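Local coordinates for protein putative mandelate racemase (Zymomonas mobilis, PDB 2OX4) that probably acts as a magnesium-binding dehydratase or related lyase of the enolase superfamily, at residues C[13-23]-C[346-355]; C[120-128]-C[362-371]. One frame throughout, in Å; residues are numbered along the deposited sequence.

How the contacts relate
From the N terminus, the chain first lays down three strands of the capping domain's antiparallel sheet, and the loop 13-23 joins two of them, 5-13 and 24-30. The chain then reaches 120-128, which leads into the first barrel strand, 126-131. After the rest of the barrel, 346-355 returns to the capping-domain loop and closes contact 1 across 322 residues; soon afterwards 362-371 pairs with 120-128 and closes contact 2. The four segments alternate, so the two closures cross rather than nest. Contact 1 ties the barrel to the capping domain, and contact 2 joins the beginning and end of the barrel region. Their centres lie about 24 Å apart.

Contact 1 (C[13-23]-C[346-355]); sequences VHTRPQSGQRP and KTLLPEYEEL
In this enolase-superfamily fold the loop 13-23 of the N-terminal capping domain meets the short helix 350-353, which follows barrel strand 341-344, with the Glu351 carboxylate at the centre of the join. This carboxylate reaches into the turn 17-19 and takes two backbone N-H groups on syn lone pairs: Gln18 N to Glu351 OE2 at 2.7 Å and Ser19 N to Glu351 OE1 at 2.8 Å. Ser19 OG adds a third bond, donated to Glu351 OE1 nearly along its C-O axis. Glu351 CG sits between its own backbone N and carbonyl carbon (chi1 58°), and from there the chain runs out extended past Arg16 CB to the turn. A water spans Glu351 OE2, Glu351 N and Gln18 NE2, while the Gln18 amide also bonds to Lys139 and Arg141.

The Arg16 and Glu351 chains run antiparallel, side by side, Arg16 bent at chi2 and chi3. Its NH2 bonds in the guanidinium plane to Glu351 O (2.9 Å) and makes a salt bridge to Glu354 OE2 (2.7 Å) on the anti lone pair; NE is held by His14 O, which helps fix the group's rotation. Val13 CG1 lies above one guanidinium face, offset toward its rim, and also meets Leu355 CD2.

Beyond the arginine, Pro23 CG packs on Tyr352 CE2. Lys346, whose side chain is about 8 Å from that of the metal ligand Glu267, bonds to Ala319 O and weakly to Gln21 OE1. Gln21 OE1 also accepts a bond from Tyr352 OH at 2.8 Å, in the carbonyl plane and on a lone pair.

Contact 2 (C[120-128]-C[362-371]); sequences GKNREDLRV and PVKGRYKVPE
Lys121 and Glu371 reach for each other head-on, Lys121 NZ forming a salt bridge to Glu371 OE2 (2.9 Å) on the syn side of the carboxylate. Lys121 CE packs against Val369 CG1 on the way. Glu371 OE1 is held by Tyr115, and the backbone N of Lys121 bonds to Asn69 of a second subunit, so this end of the contact also touches a neighbouring subunit. At Glu124 the backbones are bridged by a water that donates to Glu124 O and accepts from Val369 N.

Asp125 is gripped side-on by Arg366: NE to Asp125 OD1 at 2.9 Å and NH1 to Asp125 OD2 at 3.0 Å, both nearly straight. The two oxygens lie in the guanidinium plane, yet the nitrogens approach from above the carboxylate plane, the two groups being turned 45° apart. Bends at chi2 (-58°) and chi3 (-73°) fold Arg366 back over the strand, where one guanidinium face lies over Arg127 N.

Leu126 pairs with Tyr367 as the antiparallel hydrogen-bonded pair, Leu126 N to Tyr367 O at 2.8 Å and Tyr367 N to Leu126 O at 2.9 Å. Their side chains share the face toward helix 322-333, both touching Leu329. Arg127 is the non-hydrogen-bonded partner of Arg366; its CB touches Arg366 NH2, while its own extended chain runs on to Asp163 and Asp211. Val128 sets CG2 against Tyr367 CD1 (3.6 Å) and CG1 against Pro362 CG, and its N bonds weakly to Gly365 O in the type I' turn 363-366.

Strand 366-367 thus makes a short antiparallel branch on barrel strand 126-131, which also pairs in parallel with 164-167 and 341-344. Acidic partners for Arg366 and Arg127 probably offset the closeness of their two positive charges.

Contact 1 (C[13-23]-C[346-355])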
# COMPACT_ATOMS: atom_id res chain seq x y z
N VAL C 13 17.04 -43.83 12.06
CA VAL C 13 18.06 -44.28 13.02
C VAL C 13 17.45 -44.32 14.42
O VAL C 13 16.69 -43.42 14.80
CB VAL C 13 19.31 -43.35 13.01
CG1 VAL C 13 20.34 -43.81 14.08
CG2 VAL C 13 19.96 -43.36 11.64
N HIS C 14 17.74 -45.39 15.17
CA HIS C 14 17.24 -45.54 16.53
C HIS C 14 17.73 -44.42 17.45
O HIS C 14 18.77 -43.81 17.19
CB HIS C 14 17.64 -46.91 17.10
CG HIS C 14 17.00 -48.07 16.40
ND1 HIS C 14 17.53 -49.34 16.44
CD2 HIS C 14 15.88 -48.14 15.64
CE1 HIS C 14 16.75 -50.15 15.73
NE2 HIS C 14 15.75 -49.45 15.24
N THR C 15 16.98 -44.17 18.52
CA THR C 15 17.25 -43.04 19.42
C THR C 15 18.73 -42.90 19.74
O THR C 15 19.37 -43.84 20.21
CB THR C 15 16.45 -43.17 20.73
OG1 THR C 15 15.07 -43.34 20.40
CG2 THR C 15 16.61 -41.93 21.60
N ARG C 16 19.29 -41.73 19.45
CA ARG C 16 20.64 -41.39 19.87
C ARG C 16 20.62 -41.06 21.37
O ARG C 16 19.87 -40.19 21.79
CB ARG C 16 21.19 -40.22 19.03
CG ARG C 16 21.06 -40.37 17.48
CD ARG C 16 21.98 -41.44 16.89
NE ARG C 16 21.53 -42.79 17.22
CZ ARG C 16 22.32 -43.85 17.29
NH1 ARG C 16 21.82 -45.03 17.60
NH2 ARG C 16 23.62 -43.73 17.04
N PRO C 17 21.39 -41.80 22.18
CA PRO C 17 21.28 -41.78 23.65
C PRO C 17 21.35 -40.40 24.31
O PRO C 17 20.44 -40.03 25.07
CB PRO C 17 22.45 -42.65 24.12
CG PRO C 17 22.82 -43.48 22.96
CD PRO C 17 22.43 -42.75 21.72
N GLN C 18 22.42 -39.64 24.05
CA GLN C 18 22.64 -38.35 24.71
C GLN C 18 21.66 -37.27 24.24
O GLN C 18 21.13 -36.51 25.05
CB GLN C 18 24.06 -37.87 24.47
CG GLN C 18 25.11 -38.59 25.25
CD GLN C 18 26.35 -37.75 25.41
OE1 GLN C 18 26.41 -36.87 26.27
NE2 GLN C 18 27.34 -37.98 24.55
N SER C 19 21.43 -37.22 22.93
CA SER C 19 20.65 -36.14 22.32
C SER C 19 19.17 -36.47 22.25
O SER C 19 18.33 -35.57 22.18
CB SER C 19 21.21 -35.79 20.94
OG SER C 19 21.05 -36.87 20.02
N GLY C 20 18.84 -37.76 22.26
CA GLY C 20 17.46 -38.22 22.17
C GLY C 20 16.92 -38.18 20.75
O GLY C 20 15.75 -38.45 20.54
N GLN C 21 17.79 -37.87 19.80
CA GLN C 21 17.37 -37.56 18.42
C GLN C 21 17.34 -38.81 17.56
O GLN C 21 17.84 -39.85 17.96
CB GLN C 21 18.30 -36.50 17.84
CG GLN C 21 18.14 -35.16 18.54
CD GLN C 21 19.19 -34.14 18.16
OE1 GLN C 21 19.98 -34.35 17.25
NE2 GLN C 21 19.20 -33.02 18.87
N ARG C 22 16.73 -38.71 16.37
CA ARG C 22 16.60 -39.86 15.47
C ARG C 22 16.71 -39.39 14.01
O ARG C 22 15.69 -39.09 13.38
CB ARG C 22 15.25 -40.58 15.68
CG ARG C 22 15.11 -41.33 17.00
CD ARG C 22 13.94 -42.29 16.95
NE ARG C 22 14.15 -43.32 15.93
CZ ARG C 22 13.24 -44.22 15.57
NH1 ARG C 22 12.04 -44.23 16.15
NH2 ARG C 22 13.54 -45.12 14.63
N PRO C 23 17.94 -39.36 13.47
CA PRO C 23 18.16 -38.99 12.06
C PRO C 23 17.47 -39.89 11.04
O PRO C 23 17.17 -41.06 11.32
CB PRO C 23 19.67 -39.08 11.89
CG PRO C 23 20.24 -39.22 13.24
CD PRO C 23 19.19 -39.67 14.18
N LYS C 346 26.15 -31.33 18.50
CA LYS C 346 25.76 -32.74 18.40
C LYS C 346 26.77 -33.58 17.61
O LYS C 346 26.95 -34.76 17.89
CB LYS C 346 24.34 -32.88 17.85
CG LYS C 346 24.25 -32.88 16.33
CD LYS C 346 23.15 -31.98 15.83
CE LYS C 346 21.86 -32.71 15.74
NZ LYS C 346 20.70 -31.81 16.02
N THR C 347 27.46 -32.97 16.65
CA THR C 347 28.42 -33.68 15.79
C THR C 347 29.65 -34.11 16.57
O THR C 347 30.45 -34.94 16.09
CB THR C 347 28.88 -32.82 14.58
OG1 THR C 347 29.76 -31.78 15.03
CG2 THR C 347 27.69 -32.19 13.86
N LEU C 348 29.81 -33.55 17.76
CA LEU C 348 30.90 -33.90 18.67
C LEU C 348 30.62 -35.16 19.52
O LEU C 348 31.52 -35.66 20.20
CB LEU C 348 31.27 -32.70 19.55
CG LEU C 348 31.43 -31.35 18.81
CD1 LEU C 348 31.35 -30.17 19.76
CD2 LEU C 348 32.69 -31.29 17.95
N LEU C 349 29.39 -35.66 19.48
CA LEU C 349 29.00 -36.83 20.28
C LEU C 349 29.25 -38.12 19.50
O LEU C 349 29.06 -38.15 18.28
CB LEU C 349 27.53 -36.72 20.71
CG LEU C 349 26.96 -35.36 21.13
CD1 LEU C 349 25.44 -35.43 21.21
CD2 LEU C 349 27.54 -34.88 22.46
N PRO C 350 29.69 -39.19 20.19
CA PRO C 350 29.91 -40.52 19.57
C PRO C 350 28.68 -41.16 18.89
O PRO C 350 28.84 -41.95 17.96
CB PRO C 350 30.37 -41.39 20.75
CG PRO C 350 30.93 -40.41 21.75
CD PRO C 350 30.05 -39.20 21.62
N GLU C 351 27.48 -40.84 19.36
CA GLU C 351 26.24 -41.36 18.74
C GLU C 351 26.05 -40.83 17.31
O GLU C 351 25.40 -41.47 16.48
CB GLU C 351 25.02 -41.01 19.58
CG GLU C 351 24.81 -39.50 19.83
CD GLU C 351 24.01 -39.27 21.08
OE1 GLU C 351 23.12 -38.39 21.07
OE2 GLU C 351 24.26 -39.98 22.07
N TYR C 352 26.61 -39.65 17.05
CA TYR C 352 26.60 -39.09 15.70
C TYR C 352 27.81 -39.51 14.87
O TYR C 352 27.67 -39.87 13.69
CB TYR C 352 26.37 -37.58 15.73
CG TYR C 352 24.89 -37.22 15.68
CD1 TYR C 352 24.19 -36.90 16.85
CD2 TYR C 352 24.20 -37.23 14.47
CE1 TYR C 352 22.82 -36.58 16.79
CE2 TYR C 352 22.85 -36.93 14.41
CZ TYR C 352 22.16 -36.60 15.57
OH TYR C 352 20.81 -36.30 15.47
N GLU C 353 29.00 -39.52 15.47
CA GLU C 353 30.21 -39.99 14.78
C GLU C 353 30.13 -41.38 14.15
O GLU C 353 30.68 -41.60 13.08
CB GLU C 353 31.44 -39.90 15.69
CG GLU C 353 31.77 -38.49 16.15
CD GLU C 353 32.73 -38.46 17.34
OE1 GLU C 353 33.90 -38.89 17.18
OE2 GLU C 353 32.32 -37.98 18.42
N GLU C 354 29.44 -42.32 14.80
CA GLU C 354 29.41 -43.72 14.33
C GLU C 354 28.57 -43.95 13.07
O GLU C 354 28.59 -45.04 12.47
CB GLU C 354 28.94 -44.65 15.45
CG GLU C 354 27.47 -44.44 15.85
CD GLU C 354 27.00 -45.42 16.92
OE1 GLU C 354 27.75 -46.35 17.28
OE2 GLU C 354 25.86 -45.26 17.42
N LEU C 355 27.83 -42.92 12.67
CA LEU C 355 26.84 -43.05 11.59
C LEU C 355 27.45 -42.90 10.20
O LEU C 355 26.87 -43.40 9.23
CB LEU C 355 25.71 -42.03 11.78
CG LEU C 355 24.93 -42.11 13.09
CD1 LEU C 355 23.88 -41.01 13.16
CD2 LEU C 355 24.29 -43.49 13.24
O HOH W 1 23.81 -47.29 18.44
O HOH W 2 26.84 -40.07 22.45

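Contact 2 (C[120-128]-C[362-371])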
# COMPACT_ATOMS: atom_id res chain seq x y z
N GLY C 120 30.67 -24.14 -8.86
CA GLY C 120 32.08 -24.00 -8.52
C GLY C 120 32.27 -23.34 -7.16
O GLY C 120 31.30 -23.17 -6.43
N LYS C 121 33.50 -22.98 -6.82
CA LYS C 121 33.83 -22.37 -5.52
C LYS C 121 33.72 -20.85 -5.61
O LYS C 121 34.10 -20.27 -6.62
CB LYS C 121 35.28 -22.69 -5.14
CG LYS C 121 35.47 -24.03 -4.47
CD LYS C 121 36.89 -24.18 -3.93
CE LYS C 121 37.10 -25.59 -3.46
NZ LYS C 121 38.32 -26.17 -4.07
N ASN C 122 33.26 -20.22 -4.53
CA ASN C 122 33.24 -18.76 -4.44
C ASN C 122 34.28 -18.26 -3.43
O ASN C 122 34.45 -17.05 -3.26
CB ASN C 122 31.85 -18.28 -4.02
CG ASN C 122 30.88 -18.34 -5.15
OD1 ASN C 122 30.59 -17.32 -5.79
ND2 ASN C 122 30.39 -19.54 -5.44
N ARG C 123 34.93 -19.20 -2.76
CA ARG C 123 35.91 -18.91 -1.72
C ARG C 123 36.68 -20.20 -1.45
O ARG C 123 36.22 -21.29 -1.80
CB ARG C 123 35.22 -18.43 -0.44
CG ARG C 123 34.16 -19.39 0.11
CD ARG C 123 33.21 -18.67 1.10
NE ARG C 123 32.43 -17.63 0.43
CZ ARG C 123 31.36 -17.86 -0.32
NH1 ARG C 123 30.90 -19.11 -0.48
NH2 ARG C 123 30.73 -16.85 -0.91
N GLU C 124 37.85 -20.08 -0.83
CA GLU C 124 38.71 -21.25 -0.63
C GLU C 124 38.35 -22.05 0.62
O GLU C 124 38.63 -23.25 0.70
CB GLU C 124 40.19 -20.84 -0.60
CG GLU C 124 40.74 -20.43 -1.97
CD GLU C 124 40.44 -21.45 -3.08
OE1 GLU C 124 40.81 -22.64 -2.94
OE2 GLU C 124 39.84 -21.07 -4.11
N ASP C 125 37.74 -21.38 1.61
CA ASP C 125 37.25 -22.06 2.80
C ASP C 125 36.07 -21.28 3.40
O ASP C 125 35.70 -20.23 2.87
CB ASP C 125 38.37 -22.31 3.84
CG ASP C 125 38.86 -21.03 4.52
OD1 ASP C 125 39.59 -21.15 5.54
OD2 ASP C 125 38.53 -19.92 4.07
N LEU C 126 35.50 -21.79 4.49
CA LEU C 126 34.28 -21.22 5.07
C LEU C 126 34.51 -20.90 6.54
O LEU C 126 34.95 -21.76 7.31
CB LEU C 126 33.12 -22.23 4.96
CG LEU C 126 32.77 -22.87 3.61
CD1 LEU C 126 31.73 -23.96 3.83
CD2 LEU C 126 32.24 -21.86 2.62
N ARG C 127 34.18 -19.67 6.93
CA ARG C 127 34.08 -19.30 8.34
C ARG C 127 33.03 -20.14 9.06
O ARG C 127 31.97 -20.42 8.50
CB ARG C 127 33.74 -17.82 8.47
CG ARG C 127 33.78 -17.32 9.89
CD ARG C 127 33.36 -15.86 10.00
NE ARG C 127 33.53 -15.39 11.36
CZ ARG C 127 32.91 -14.34 11.89
NH1 ARG C 127 32.05 -13.61 11.16
NH2 ARG C 127 33.13 -14.00 13.15
N VAL C 128 33.33 -20.55 10.29
CA VAL C 128 32.45 -21.43 11.05
C VAL C 128 32.16 -20.83 12.43
O VAL C 128 33.03 -20.19 13.03
CB VAL C 128 33.08 -22.85 11.25
CG1 VAL C 128 32.10 -23.77 11.92
CG2 VAL C 128 33.51 -23.45 9.90
N PRO C 362 35.88 -28.75 11.54
CA PRO C 362 36.64 -27.55 11.23
C PRO C 362 38.08 -27.66 11.73
O PRO C 362 38.34 -28.42 12.67
CB PRO C 362 35.90 -26.46 12.00
CG PRO C 362 34.53 -27.01 12.19
CD PRO C 362 34.77 -28.46 12.46
N VAL C 363 38.98 -26.94 11.09
CA VAL C 363 40.35 -26.75 11.58
C VAL C 363 40.58 -25.26 11.84
O VAL C 363 40.47 -24.43 10.93
CB VAL C 363 41.38 -27.24 10.53
CG1 VAL C 363 42.82 -27.06 11.03
CG2 VAL C 363 41.10 -28.70 10.15
N LYS C 364 40.90 -24.93 13.10
CA LYS C 364 41.06 -23.53 13.53
C LYS C 364 39.87 -22.65 13.10
O LYS C 364 40.06 -21.55 12.58
CB LYS C 364 42.40 -22.95 13.05
CG LYS C 364 43.63 -23.50 13.77
CD LYS C 364 43.81 -22.88 15.16
CE LYS C 364 43.76 -23.95 16.26
NZ LYS C 364 43.60 -23.36 17.63
N GLY C 365 38.66 -23.17 13.30
CA GLY C 365 37.43 -22.43 13.02
C GLY C 365 37.08 -22.27 11.54
O GLY C 365 36.21 -21.46 11.19
N ARG C 366 37.75 -23.03 10.68
CA ARG C 366 37.53 -22.96 9.23
C ARG C 366 37.11 -24.33 8.68
O ARG C 366 37.64 -25.36 9.09
CB ARG C 366 38.81 -22.53 8.49
CG ARG C 366 39.50 -21.27 9.00
CD ARG C 366 38.59 -20.04 8.98
NE ARG C 366 38.33 -19.52 7.64
CZ ARG C 366 37.71 -18.37 7.40
NH1 ARG C 366 37.52 -17.96 6.15
NH2 ARG C 366 37.28 -17.62 8.41
N TYR C 367 36.17 -24.34 7.73
CA TYR C 367 35.83 -25.56 6.99
C TYR C 367 36.32 -25.52 5.54
O TYR C 367 36.20 -24.50 4.87
CB TYR C 367 34.31 -25.76 6.98
CG TYR C 367 33.77 -26.91 7.81
CD1 TYR C 367 32.65 -26.72 8.61
CD2 TYR C 367 34.35 -28.18 7.77
CE1 TYR C 367 32.11 -27.76 9.36
CE2 TYR C 367 33.83 -29.23 8.53
CZ TYR C 367 32.71 -29.01 9.32
OH TYR C 367 32.16 -30.02 10.08
N LYS C 368 36.82 -26.65 5.05
CA LYS C 368 37.01 -26.85 3.61
C LYS C 368 35.95 -27.81 3.07
O LYS C 368 35.54 -28.74 3.76
CB LYS C 368 38.41 -27.39 3.32
CG LYS C 368 39.49 -26.30 3.31
CD LYS C 368 40.88 -26.91 3.21
CE LYS C 368 41.96 -25.86 3.46
NZ LYS C 368 42.01 -24.85 2.37
N VAL C 369 35.51 -27.58 1.84
CA VAL C 369 34.55 -28.50 1.21
C VAL C 369 35.23 -29.84 0.91
O VAL C 369 36.41 -29.86 0.54
CB VAL C 369 33.94 -27.87 -0.08
CG1 VAL C 369 34.97 -27.78 -1.21
CG2 VAL C 369 32.68 -28.62 -0.52
N PRO C 370 34.51 -30.97 1.09
CA PRO C 370 35.08 -32.24 0.59
C PRO C 370 35.41 -32.19 -0.90
O PRO C 370 34.74 -31.49 -1.68
CB PRO C 370 33.97 -33.26 0.87
CG PRO C 370 33.19 -32.66 2.02
CD PRO C 370 33.21 -31.18 1.76
N GLU C 371 36.46 -32.91 -1.30
CA GLU C 371 36.90 -32.92 -2.68
C GLU C 371 36.73 -34.29 -3.35
O GLU C 371 37.16 -34.49 -4.49
CB GLU C 371 38.36 -32.46 -2.78
CG GLU C 371 38.63 -31.04 -2.29
CD GLU C 371 38.13 -29.96 -3.25
OE1 GLU C 371 37.73 -30.27 -4.39
OE2 GLU C 371 38.16 -28.77 -2.86
O HOH W 3 37.27 -25.63 0.47
O HOH W 4 35.54 -19.37 13.16